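PDB 1U84: hypothetical protein, which is of unknown function but folds as a small, all-helical single-chain protein of the DUF1871 family. Local coordinates for residues A[12-17]-A[77-81]. Numbering follows the deposited sequence.
Sequences LLLEWI and RLLEL
W16 lays its indole over L81 where segments 12-17 and 77-81 run nearly antiparallel (165°), so that the first and last helices of this four-helix, all-alpha fold, 8-20 and 68-85, pack side by side. L81 CD2 sits 3.7 Å from the centroid of the six-membered ring of W16, only 12° off its normal, a CH-pi contact; the broad indole face can cover a whole methyl while the residue itself stays exposed. L81 CB also comes 3.4 Å from W16 CZ3. In L81, CG stands anti to the backbone N (chi1 178°), and chi2 then turns CD2 under the ring, against L12 and L13. L12 CD2 lies 3.7 Å from L81 CD2, the two side chains crossing at about a right angle, while the buried L13 puts its CD2 3.8 Å from L81 CD2. With L81 cut back to alanine, the indole face would probably lose its methyl and a gap would open among W16, L12 and L13. Further in, branched L78 fits between L13 and I17: its CD2 lies 3.9 Å from L13 CD2 and 3.8 Å from CG1 of I17, whose side chain it crosses at about a right angle. V37 of helix 31-41 touches both L78 and I17, extending this apolar layer. At the indole edge, R77 O lies in the ring plane, 3.4 Å from W16 CZ3.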
# COMPACT_ATOMS: atom_id res chain seq x y z
N LEU A 12 8.43 -4.80 6.72
CA LEU A 12 7.14 -4.80 7.42
C LEU A 12 6.06 -4.12 6.57
O LEU A 12 4.95 -4.65 6.40
CB LEU A 12 7.27 -4.11 8.78
CG LEU A 12 6.13 -4.35 9.75
CD1 LEU A 12 5.82 -5.85 9.89
CD2 LEU A 12 6.55 -3.74 11.07
N LEU A 13 6.39 -2.96 6.02
CA LEU A 13 5.47 -2.30 5.10
C LEU A 13 5.09 -3.21 3.93
O LEU A 13 3.92 -3.33 3.59
CB LEU A 13 6.05 -0.99 4.55
CG LEU A 13 6.21 0.12 5.58
CD1 LEU A 13 7.17 1.15 5.05
CD2 LEU A 13 4.85 0.76 5.90
N LEU A 14 6.08 -3.83 3.31
CA LEU A 14 5.80 -4.76 2.21
C LEU A 14 4.89 -5.91 2.64
O LEU A 14 3.98 -6.31 1.89
CB LEU A 14 7.07 -5.29 1.54
CG LEU A 14 7.88 -4.27 0.72
CD1 LEU A 14 9.27 -4.81 0.41
CD2 LEU A 14 7.16 -3.79 -0.56
N GLU A 15 5.16 -6.48 3.81
CA GLU A 15 4.28 -7.53 4.36
C GLU A 15 2.85 -7.08 4.52
O GLU A 15 1.92 -7.77 4.07
CB GLU A 15 4.82 -8.05 5.69
CG GLU A 15 6.00 -8.99 5.54
CD GLU A 15 6.63 -9.31 6.89
OE1 GLU A 15 7.08 -8.37 7.60
OE2 GLU A 15 6.69 -10.52 7.24
N TRP A 16 2.66 -5.90 5.11
CA TRP A 16 1.32 -5.34 5.27
C TRP A 16 0.61 -5.12 3.94
O TRP A 16 -0.59 -5.37 3.82
CB TRP A 16 1.40 -4.02 6.03
CG TRP A 16 1.71 -4.16 7.49
CD1 TRP A 16 2.18 -5.27 8.14
CD2 TRP A 16 1.66 -3.12 8.46
NE1 TRP A 16 2.36 -5.00 9.47
CE2 TRP A 16 2.07 -3.68 9.69
CE3 TRP A 16 1.28 -1.78 8.42
CZ2 TRP A 16 2.12 -2.92 10.87
CZ3 TRP A 16 1.35 -1.02 9.60
CH2 TRP A 16 1.75 -1.61 10.81
N ILE A 17 1.35 -4.64 2.93
CA ILE A 17 0.72 -4.34 1.66
C ILE A 17 0.30 -5.65 1.00
O ILE A 17 -0.84 -5.76 0.55
CB ILE A 17 1.62 -3.51 0.72
CG1 ILE A 17 1.92 -2.17 1.34
CG2 ILE A 17 0.91 -3.35 -0.63
CD1 ILE A 17 3.28 -1.54 0.87
N ARG A 77 -2.90 3.12 7.64
CA ARG A 77 -2.14 2.11 8.40
C ARG A 77 -0.64 2.18 8.07
O ARG A 77 0.23 2.14 8.96
CB ARG A 77 -2.67 0.71 8.17
CG ARG A 77 -4.14 0.44 8.58
CD ARG A 77 -4.50 1.00 9.98
NE ARG A 77 -5.94 0.94 10.26
CZ ARG A 77 -6.89 1.65 9.64
NH1 ARG A 77 -6.58 2.49 8.67
NH2 ARG A 77 -8.16 1.52 10.00
N LEU A 78 -0.34 2.35 6.78
CA LEU A 78 1.05 2.39 6.35
C LEU A 78 1.76 3.63 6.88
O LEU A 78 2.89 3.56 7.31
CB LEU A 78 1.17 2.36 4.82
CG LEU A 78 0.63 1.10 4.13
CD1 LEU A 78 0.75 1.28 2.61
CD2 LEU A 78 1.37 -0.19 4.55
N LEU A 79 1.08 4.77 6.81
CA LEU A 79 1.68 6.00 7.29
C LEU A 79 1.80 6.00 8.82
O LEU A 79 2.77 6.57 9.35
CB LEU A 79 0.88 7.22 6.82
CG LEU A 79 1.04 7.51 5.32
CD1 LEU A 79 0.05 8.57 4.80
CD2 LEU A 79 2.47 7.92 4.98
N GLU A 80 0.87 5.33 9.50
CA GLU A 80 0.99 5.14 10.97
C GLU A 80 2.27 4.41 11.33
O GLU A 80 3.02 4.84 12.23
CB GLU A 80 -0.19 4.38 11.56
CG GLU A 80 -1.41 5.23 11.68
CD GLU A 80 -2.62 4.41 11.98
OE1 GLU A 80 -2.46 3.21 12.37
OE2 GLU A 80 -3.74 4.96 11.83
N LEU A 81 2.57 3.34 10.59
CA LEU A 81 3.83 2.62 10.80
C LEU A 81 5.06 3.46 10.45
O LEU A 81 6.02 3.49 11.21
CB LEU A 81 3.85 1.31 10.03
CG LEU A 81 5.15 0.51 10.16
CD1 LEU A 81 5.54 0.24 11.60
CD2 LEU A 81 5.06 -0.77 9.36